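Local coordinates for Mgp-operon protein 3 (Mycoplasma pneumoniae, PDB 6RJ1) that probably takes part, as an extracellular, membrane-anchored adhesin, in attaching this human pathogen to its host cells, at residues G184-V190 with S571-Q575; V218-D224 with N574-W579; G558-M564 with K649-N655. All coordinates share one frame; numbering follows the deposited sequence.

Contact 1 (G184-V190 with S571-Q575); sequences GVAQDTV and STYNQ
Val185 lies against Ser571 and Gln575, and its side chain divides between them. CB is near two oxygens, 3.7 Å from Ser571 O and slightly farther from Gln575 OE1. With chi1 at 151°, CG1 is roughly anti to the valine's own N and runs to Ser571 OG, at 3.5 Å. CG2, on the N side, comes to the same serine's carbonyl, 3.3 Å from Ser571 O. The Ser571 hydroxyl is met from the helix as well, where Thr189 turns its methyl CG2 to OG; the threonine's own hydroxyl is bonded to Glu197. Beyond it, Val190 CG2 touches Thr572 CG2 at 3.8 Å, the two side chains crossing at about a right angle. One hydrogen bond spans the contact. Val185 N donates to Gln575 OE1 at 3.0 Å, nearly straight at 165°, and meets a lone pair in the plane of the amide. The glutamine reaches it with an extended chain beyond CG, OE1 itself coming 3.3 Å from Gly184 CA. So one directed bond fixes the glutamine's oxygen in the loop just ahead of helix 187-192, while methyl groups laid on serine oxygens add contact with little directional preference.

Contact 2 (V218-D224 with N574-W579); sequences VTGFKLD and NQALAW
Phe221 and Ala576 face each other on one side of the two short antiparallel strands, with the alanine methyl over one face of the ring: Ala576 CB is 3.7 Å from the Phe221 ring centroid and 14° off its normal, a CH-pi contact. Phe221 CG stands between its own N and carbonyl carbon (chi1 58°), which holds the ring over the partner strand, and Ala578 CB comes up at the ring edge. Leu223 approaches Ala576 from farther along, its CD1 lying 3.5 Å from Ala576 N. Lys222 and Gln575 form a non-hydrogen-bonded pair and point to the other face. There Gln575 crosses Thr219 at about a right angle, and Gln575 NE2 makes a weak bond to Thr219 OG1, whose stronger partner is Val185 O. The same amide nitrogen donates to Ala576 O at 3.0 Å, while Phe221 N reaches that oxygen from the opposite face of its plane. Two shorter backbone bonds tie the strands, Ala576 N to Phe221 O and Leu223 N to Asn574 O, both 2.8 Å. In the sheet, strand 575-577 lies between the weakly bonded 220-222 and strand 549-563, with Tyr229 of strand 229-230 touching Phe221 and Leu223, and strand 650-654 meeting Leu223 through Leu653 and Leu577 through Ile650.

Contact 3 (G558-M564 with K649-N655); sequences GAVGYDM and KIASLIN
An antiparallel strand pair within a mixed, branched sheet brings Val560 alongside Leu653 and Tyr562 alongside Ala651, both as hydrogen-bonded pairs. Val560 N to Leu653 O is 2.9 Å and the return bond from Leu653 N to Val560 O 2.8 Å, each nearly along the C=O axis. At the two ends, Asn655 N donates to Gly558 O and Met564 N to Lys649 O; Tyr562 N to Ala651 O and Ala651 N to Tyr562 O complete six backbone bonds along the pair. The strand segments meet at 137°, well short of straight antiparallel, a strong twist. Both belong to the MgpC adhesin region, whose family is grouped with the beta-propellers; strand 549-563 also pairs with 538-546, 575-577 and 693-699, while 650-654 continues the sheet to 165-167.

On the face holding Val560, Tyr562, Ala651 and Leu653, the aliphatic side chains of Val560 and Leu653 lie side by side, Val560 CG2 being 3.6 Å from Leu653 CD2. The Tyr562 ring leans across the partner strand, its chi1 of 83° carrying CE1 to Ala651 CB at 3.4 Å. Ser652 O lies at the ring edge near its plane, and the hydroxyl goes on to Asp163 O. Met564 bends at chi2 and chi3, and its CG comes 3.7 Å from Ala651 CB. On the other face Ile650 CD1 meets the Asp563 carboxylate, whose OD2 is bonded to Thr572. A water links the strands here as well, donating to Val560 O and accepting from Ser652 OG, which in turn is bonded to Leu528 N.

Contacts 2 and 3 are buried and meet through neighbouring strands of one sheet, 575-577 beside 549-563, with Leu577 N close to Gly561 O at 2.8 Å. Contact 1 is only partly buried, about 29 Å from the centre of the chain, and pairs a helix start with a turn. It shares Asn574 and Gln575 with contact 2, and Val185 O lies 2.7 Å from Thr219 OG1. Asp563 of contact 3 reaches contact 1 through its probable hydrogen bond with Thr572. Going outward, regular ladder bonds in contact 3 give way to a shorter, looser ladder in contact 2 and a single side-chain-to-backbone bond in contact 1.

Contact 1 (G184-V190 with S571-Q575)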
loop_
_atom_site.group_PDB
_atom_site.type_symbol
_atom_site.label_atom_id
_atom_site.label_comp_id
_atom_site.label_asym_id
_atom_site.label_seq_id
_atom_site.Cartn_x
_atom_site.Cartn_y
_atom_site.Cartn_z
ATOM N N GLY A 184 20.892 -6.665 10.961
ATOM C CA GLY A 184 21.969 -7.063 10.077
ATOM C C GLY A 184 23.302 -6.574 10.610
ATOM O O GLY A 184 23.361 -5.874 11.628
ATOM N N VAL A 185 24.380 -6.955 9.932
ATOM C CA VAL A 185 25.755 -6.613 10.271
ATOM C C VAL A 185 26.022 -5.091 10.119
ATOM O O VAL A 185 25.393 -4.458 9.281
ATOM C CB VAL A 185 26.679 -7.531 9.422
ATOM C CG1 VAL A 185 28.022 -6.900 9.106
ATOM C CG2 VAL A 185 26.868 -8.876 10.108
ATOM N N ALA A 186 26.894 -4.501 10.975
ATOM C CA ALA A 186 27.257 -3.080 10.930
ATOM C C ALA A 186 28.073 -2.797 9.673
ATOM O O ALA A 186 28.790 -3.684 9.217
ATOM C CB ALA A 186 28.065 -2.717 12.159
ATOM N N GLN A 187 27.993 -1.580 9.116
ATOM C CA GLN A 187 28.732 -1.287 7.886
ATOM C C GLN A 187 30.271 -1.339 8.044
ATOM O O GLN A 187 30.924 -1.655 7.055
ATOM C CB GLN A 187 28.261 0.009 7.199
ATOM C CG GLN A 187 28.520 1.318 7.915
ATOM C CD GLN A 187 28.189 2.507 7.035
ATOM O OE1 GLN A 187 27.984 2.405 5.809
ATOM N NE2 GLN A 187 28.128 3.676 7.645
ATOM N N ASP A 188 30.844 -1.143 9.264
ATOM C CA ASP A 188 32.313 -1.245 9.452
ATOM C C ASP A 188 32.824 -2.674 9.269
ATOM O O ASP A 188 33.923 -2.859 8.759
ATOM C CB ASP A 188 32.796 -0.640 10.790
ATOM C CG ASP A 188 32.262 -1.261 12.079
ATOM O OD1 ASP A 188 31.253 -2.005 12.016
ATOM O OD2 ASP A 188 32.836 -0.979 13.153
ATOM N N THR A 189 32.006 -3.676 9.653
ATOM C CA THR A 189 32.301 -5.108 9.504
ATOM C C THR A 189 32.232 -5.479 8.015
ATOM O O THR A 189 33.070 -6.235 7.537
ATOM C CB THR A 189 31.331 -5.947 10.370
ATOM O OG1 THR A 189 31.441 -5.540 11.734
ATOM C CG2 THR A 189 31.584 -7.448 10.268
ATOM N N VAL A 190 31.241 -4.934 7.290
ATOM C CA VAL A 190 31.051 -5.182 5.858
ATOM C C VAL A 190 32.293 -4.797 5.033
ATOM O O VAL A 190 32.752 -5.596 4.214
ATOM C CB VAL A 190 29.753 -4.508 5.324
ATOM C CG1 VAL A 190 29.703 -4.485 3.797
ATOM C CG2 VAL A 190 28.509 -5.182 5.891
ATOM N N SER A 571 29.666 -11.656 5.512
ATOM C CA SER A 571 29.137 -10.604 6.372
ATOM C C SER A 571 27.636 -10.450 6.230
ATOM O O SER A 571 26.920 -10.546 7.228
ATOM C CB SER A 571 29.833 -9.277 6.075
ATOM O OG SER A 571 30.370 -8.705 7.256
ATOM N N THR A 572 27.158 -10.275 4.983
ATOM C CA THR A 572 25.749 -10.051 4.685
ATOM C C THR A 572 25.024 -11.323 4.210
ATOM O O THR A 572 23.969 -11.224 3.581
ATOM C CB THR A 572 25.604 -8.866 3.723
ATOM O OG1 THR A 572 26.417 -9.078 2.573
ATOM C CG2 THR A 572 25.981 -7.551 4.374
ATOM N N TYR A 573 25.550 -12.512 4.567
ATOM C CA TYR A 573 24.938 -13.798 4.225
ATOM C C TYR A 573 23.615 -13.963 4.951
ATOM O O TYR A 573 23.556 -13.704 6.153
ATOM C CB TYR A 573 25.888 -14.962 4.569
ATOM C CG TYR A 573 25.239 -16.332 4.624
ATOM C CD1 TYR A 573 24.921 -17.024 3.456
ATOM C CD2 TYR A 573 24.966 -16.947 5.842
ATOM C CE1 TYR A 573 24.332 -18.288 3.502
ATOM C CE2 TYR A 573 24.379 -18.213 5.900
ATOM C CZ TYR A 573 24.064 -18.880 4.728
ATOM O OH TYR A 573 23.483 -20.126 4.794
ATOM N N ASN A 574 22.562 -14.398 4.221
ATOM C CA ASN A 574 21.205 -14.649 4.729
ATOM C C ASN A 574 20.541 -13.368 5.267
ATOM O O ASN A 574 19.703 -13.439 6.171
ATOM C CB ASN A 574 21.221 -15.780 5.800
ATOM C CG ASN A 574 20.233 -16.913 5.634
ATOM O OD1 ASN A 574 19.245 -16.836 4.896
ATOM N ND2 ASN A 574 20.476 -17.997 6.357
ATOM N N GLN A 575 20.900 -12.197 4.708
ATOM C CA GLN A 575 20.310 -10.946 5.167
ATOM C C GLN A 575 19.862 -10.025 4.025
ATOM O O GLN A 575 20.379 -10.104 2.903
ATOM C CB GLN A 575 21.233 -10.207 6.170
ATOM C CG GLN A 575 22.177 -9.169 5.569
ATOM C CD GLN A 575 22.658 -8.161 6.580
ATOM O OE1 GLN A 575 23.465 -8.461 7.466
ATOM N NE2 GLN A 575 22.196 -6.934 6.457
#

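Contact 2 (V218-D224 with N574-W579)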
loop_
_atom_site.group_PDB
_atom_site.type_symbol
_atom_site.label_atom_id
_atom_site.label_comp_id
_atom_site.label_asym_id
_atom_site.label_seq_id
_atom_site.Cartn_x
_atom_site.Cartn_y
_atom_site.Cartn_z
ATOM N N VAL A 218 23.549 -0.162 10.931
ATOM C CA VAL A 218 23.051 -1.466 10.489
ATOM C C VAL A 218 22.712 -1.455 8.995
ATOM O O VAL A 218 22.009 -0.566 8.517
ATOM C CB VAL A 218 21.888 -1.975 11.388
ATOM C CG1 VAL A 218 21.369 -3.320 10.911
ATOM C CG2 VAL A 218 22.326 -2.067 12.854
ATOM N N THR A 219 23.253 -2.450 8.267
ATOM C CA THR A 219 23.114 -2.647 6.822
ATOM C C THR A 219 21.804 -3.333 6.390
ATOM O O THR A 219 21.506 -3.378 5.191
ATOM C CB THR A 219 24.331 -3.403 6.280
ATOM O OG1 THR A 219 24.356 -4.721 6.835
ATOM C CG2 THR A 219 25.634 -2.683 6.545
ATOM N N GLY A 220 21.041 -3.856 7.348
ATOM C CA GLY A 220 19.785 -4.520 7.040
ATOM C C GLY A 220 19.234 -5.394 8.140
ATOM O O GLY A 220 19.351 -5.069 9.323
ATOM N N PHE A 221 18.582 -6.492 7.747
ATOM C CA PHE A 221 17.963 -7.414 8.689
ATOM C C PHE A 221 18.117 -8.866 8.245
ATOM O O PHE A 221 18.082 -9.159 7.048
ATOM C CB PHE A 221 16.482 -7.034 8.959
ATOM C CG PHE A 221 15.571 -6.994 7.751
ATOM C CD1 PHE A 221 15.458 -5.842 6.982
ATOM C CD2 PHE A 221 14.787 -8.091 7.415
ATOM C CE1 PHE A 221 14.594 -5.796 5.873
ATOM C CE2 PHE A 221 13.922 -8.048 6.313
ATOM C CZ PHE A 221 13.831 -6.900 5.547
ATOM N N LYS A 222 18.299 -9.765 9.230
ATOM C CA LYS A 222 18.452 -11.205 9.050
ATOM C C LYS A 222 17.183 -11.839 8.446
ATOM O O LYS A 222 16.066 -11.536 8.881
ATOM C CB LYS A 222 18.812 -11.867 10.383
ATOM C CG LYS A 222 20.206 -11.521 10.884
ATOM C CD LYS A 222 20.683 -12.516 11.925
ATOM C CE LYS A 222 22.112 -12.254 12.347
ATOM N NZ LYS A 222 22.535 -13.145 13.463
ATOM N N LEU A 223 17.364 -12.700 7.425
ATOM C CA LEU A 223 16.257 -13.377 6.730
ATOM C C LEU A 223 16.115 -14.870 7.089
ATOM O O LEU A 223 15.258 -15.554 6.522
ATOM C CB LEU A 223 16.391 -13.200 5.205
ATOM C CG LEU A 223 16.264 -11.781 4.666
ATOM C CD1 LEU A 223 16.725 -11.709 3.240
ATOM C CD2 LEU A 223 14.842 -11.272 4.775
ATOM N N ASP A 224 16.938 -15.362 8.038
ATOM C CA ASP A 224 16.946 -16.760 8.486
ATOM C C ASP A 224 15.733 -17.170 9.338
ATOM O O ASP A 224 15.367 -18.349 9.356
ATOM C CB ASP A 224 18.261 -17.072 9.230
ATOM C CG ASP A 224 18.488 -16.311 10.527
ATOM O OD1 ASP A 224 18.091 -15.122 10.598
ATOM O OD2 ASP A 224 19.091 -16.901 11.468
ATOM N N ASN A 574 22.562 -14.398 4.221
ATOM C CA ASN A 574 21.205 -14.649 4.729
ATOM C C ASN A 574 20.541 -13.368 5.267
ATOM O O ASN A 574 19.703 -13.439 6.171
ATOM C CB ASN A 574 21.221 -15.780 5.800
ATOM C CG ASN A 574 20.233 -16.913 5.634
ATOM O OD1 ASN A 574 19.245 -16.836 4.896
ATOM N ND2 ASN A 574 20.476 -17.997 6.357
ATOM N N GLN A 575 20.900 -12.197 4.708
ATOM C CA GLN A 575 20.310 -10.946 5.167
ATOM C C GLN A 575 19.862 -10.025 4.025
ATOM O O GLN A 575 20.379 -10.104 2.903
ATOM C CB GLN A 575 21.233 -10.207 6.170
ATOM C CG GLN A 575 22.177 -9.169 5.569
ATOM C CD GLN A 575 22.658 -8.161 6.580
ATOM O OE1 GLN A 575 23.465 -8.461 7.466
ATOM N NE2 GLN A 575 22.196 -6.934 6.457
ATOM N N ALA A 576 18.869 -9.168 4.337
ATOM C CA ALA A 576 18.349 -8.154 3.436
ATOM C C ALA A 576 19.205 -6.906 3.637
ATOM O O ALA A 576 19.775 -6.727 4.712
ATOM C CB ALA A 576 16.898 -7.852 3.759
ATOM N N LEU A 577 19.334 -6.075 2.600
ATOM C CA LEU A 577 20.146 -4.870 2.668
ATOM C C LEU A 577 19.266 -3.637 2.587
ATOM O O LEU A 577 18.788 -3.264 1.513
ATOM C CB LEU A 577 21.251 -4.885 1.601
ATOM C CG LEU A 577 22.165 -6.107 1.615
ATOM C CD1 LEU A 577 22.750 -6.352 0.268
ATOM C CD2 LEU A 577 23.238 -5.975 2.651
ATOM N N ALA A 578 19.006 -3.043 3.766
ATOM C CA ALA A 578 18.142 -1.883 3.967
ATOM C C ALA A 578 18.687 -1.030 5.096
ATOM O O ALA A 578 19.275 -1.558 6.037
ATOM C CB ALA A 578 16.738 -2.349 4.316
ATOM N N TRP A 579 18.485 0.287 5.022
ATOM C CA TRP A 579 18.968 1.199 6.056
ATOM C C TRP A 579 18.084 2.435 6.177
ATOM O O TRP A 579 17.372 2.788 5.226
ATOM C CB TRP A 579 20.431 1.603 5.787
ATOM C CG TRP A 579 20.621 2.254 4.450
ATOM C CD1 TRP A 579 20.451 3.573 4.148
ATOM C CD2 TRP A 579 20.920 1.591 3.213
ATOM N NE1 TRP A 579 20.618 3.773 2.801
ATOM C CE2 TRP A 579 20.909 2.572 2.201
ATOM C CE3 TRP A 579 21.185 0.255 2.858
ATOM C CZ2 TRP A 579 21.196 2.269 0.863
ATOM C CZ3 TRP A 579 21.423 -0.049 1.527
ATOM C CH2 TRP A 579 21.461 0.954 0.553
#

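Contact 3 (G558-M564 with K649-N655)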
loop_
_atom_site.group_PDB
_atom_site.type_symbol
_atom_site.label_atom_id
_atom_site.label_comp_id
_atom_site.label_asym_id
_atom_site.label_seq_id
_atom_site.Cartn_x
_atom_site.Cartn_y
_atom_site.Cartn_z
ATOM N N GLY A 558 7.760 -1.649 0.878
ATOM C CA GLY A 558 9.194 -1.803 1.084
ATOM C C GLY A 558 9.816 -2.705 0.037
ATOM O O GLY A 558 9.387 -3.842 -0.118
ATOM N N ALA A 559 10.773 -2.186 -0.744
ATOM C CA ALA A 559 11.448 -2.967 -1.777
ATOM C C ALA A 559 12.957 -2.759 -1.668
ATOM O O ALA A 559 13.482 -1.664 -1.921
ATOM C CB ALA A 559 10.937 -2.594 -3.154
ATOM N N VAL A 560 13.645 -3.806 -1.225
ATOM C CA VAL A 560 15.079 -3.772 -0.965
ATOM C C VAL A 560 15.820 -4.945 -1.626
ATOM O O VAL A 560 15.200 -5.762 -2.313
ATOM C CB VAL A 560 15.361 -3.687 0.565
ATOM C CG1 VAL A 560 14.875 -2.373 1.152
ATOM C CG2 VAL A 560 14.782 -4.878 1.320
ATOM N N GLY A 561 17.135 -4.999 -1.421
ATOM C CA GLY A 561 17.971 -6.070 -1.930
ATOM C C GLY A 561 18.246 -7.128 -0.879
ATOM O O GLY A 561 18.011 -6.907 0.307
ATOM N N TYR A 562 18.737 -8.297 -1.312
ATOM C CA TYR A 562 19.109 -9.390 -0.413
ATOM C C TYR A 562 20.269 -10.184 -1.007
ATOM O O TYR A 562 20.328 -10.360 -2.226
ATOM C CB TYR A 562 17.900 -10.249 0.003
ATOM C CG TYR A 562 17.476 -11.330 -0.967
ATOM C CD1 TYR A 562 16.490 -11.090 -1.919
ATOM C CD2 TYR A 562 17.967 -12.627 -0.850
ATOM C CE1 TYR A 562 16.055 -12.096 -2.777
ATOM C CE2 TYR A 562 17.563 -13.631 -1.720
ATOM C CZ TYR A 562 16.612 -13.362 -2.690
ATOM O OH TYR A 562 16.199 -14.366 -3.534
ATOM N N ASP A 563 21.215 -10.616 -0.159
ATOM C CA ASP A 563 22.393 -11.355 -0.620
ATOM C C ASP A 563 22.083 -12.807 -0.942
ATOM O O ASP A 563 21.615 -13.547 -0.078
ATOM C CB ASP A 563 23.556 -11.243 0.382
ATOM C CG ASP A 563 24.951 -11.357 -0.209
ATOM O OD1 ASP A 563 25.074 -11.777 -1.388
ATOM O OD2 ASP A 563 25.923 -11.045 0.510
ATOM N N MET A 564 22.368 -13.201 -2.197
ATOM C CA MET A 564 22.175 -14.540 -2.768
ATOM C C MET A 564 23.329 -15.497 -2.431
ATOM O O MET A 564 23.251 -16.677 -2.776
ATOM C CB MET A 564 22.077 -14.433 -4.301
ATOM C CG MET A 564 20.803 -13.806 -4.818
ATOM S SD MET A 564 19.336 -14.842 -4.675
ATOM C CE MET A 564 19.862 -16.302 -5.513
ATOM N N LYS A 649 26.102 -10.702 -5.759
ATOM C CA LYS A 649 24.832 -11.267 -6.219
ATOM C C LYS A 649 23.704 -10.794 -5.312
ATOM O O LYS A 649 23.377 -11.463 -4.329
ATOM C CB LYS A 649 24.885 -12.804 -6.239
ATOM C CG LYS A 649 26.015 -13.400 -7.062
ATOM C CD LYS A 649 26.232 -14.873 -6.750
ATOM C CE LYS A 649 27.685 -15.254 -6.821
ATOM N NZ LYS A 649 28.252 -15.118 -8.192
ATOM N N ILE A 650 23.140 -9.612 -5.611
ATOM C CA ILE A 650 22.047 -9.024 -4.840
ATOM C C ILE A 650 20.737 -9.129 -5.636
ATOM O O ILE A 650 20.655 -8.616 -6.745
ATOM C CB ILE A 650 22.373 -7.563 -4.366
ATOM C CG1 ILE A 650 23.678 -7.455 -3.507
ATOM C CG2 ILE A 650 21.191 -6.911 -3.647
ATOM C CD1 ILE A 650 24.084 -8.525 -2.446
ATOM N N ALA A 651 19.732 -9.815 -5.068
ATOM C CA ALA A 651 18.418 -10.005 -5.678
ATOM C C ALA A 651 17.409 -9.065 -5.033
ATOM O O ALA A 651 17.771 -8.360 -4.099
ATOM C CB ALA A 651 17.981 -11.439 -5.510
ATOM N N SER A 652 16.158 -9.029 -5.528
ATOM C CA SER A 652 15.111 -8.140 -5.002
ATOM C C SER A 652 14.171 -8.819 -4.022
ATOM O O SER A 652 13.833 -9.997 -4.174
ATOM C CB SER A 652 14.312 -7.497 -6.132
ATOM O OG SER A 652 14.996 -6.393 -6.698
ATOM N N LEU A 653 13.710 -8.039 -3.037
ATOM C CA LEU A 653 12.807 -8.487 -1.993
ATOM C C LEU A 653 11.721 -7.415 -1.753
ATOM O O LEU A 653 12.049 -6.244 -1.556
ATOM C CB LEU A 653 13.651 -8.754 -0.726
ATOM C CG LEU A 653 12.941 -9.102 0.582
ATOM C CD1 LEU A 653 13.769 -10.086 1.370
ATOM C CD2 LEU A 653 12.697 -7.856 1.427
ATOM N N ILE A 654 10.442 -7.831 -1.731
ATOM C CA ILE A 654 9.297 -6.951 -1.475
ATOM C C ILE A 654 8.640 -7.278 -0.127
ATOM O O ILE A 654 8.292 -8.433 0.142
ATOM C CB ILE A 654 8.277 -6.916 -2.659
ATOM C CG1 ILE A 654 8.948 -6.395 -3.975
ATOM C CG2 ILE A 654 7.023 -6.090 -2.300
ATOM C CD1 ILE A 654 8.219 -6.745 -5.249
ATOM N N ASN A 655 8.495 -6.240 0.717
ATOM C CA ASN A 655 7.866 -6.237 2.026
ATOM C C ASN A 655 6.390 -5.899 1.864
ATOM O O ASN A 655 6.039 -5.015 1.084
ATOM C CB ASN A 655 8.547 -5.209 2.924
ATOM C CG ASN A 655 9.928 -5.623 3.371
ATOM O OD1 ASN A 655 10.225 -6.810 3.514
ATOM N ND2 ASN A 655 10.789 -4.651 3.647
HETATM O O HOH W 1 14.552 -4.352 -5.019
#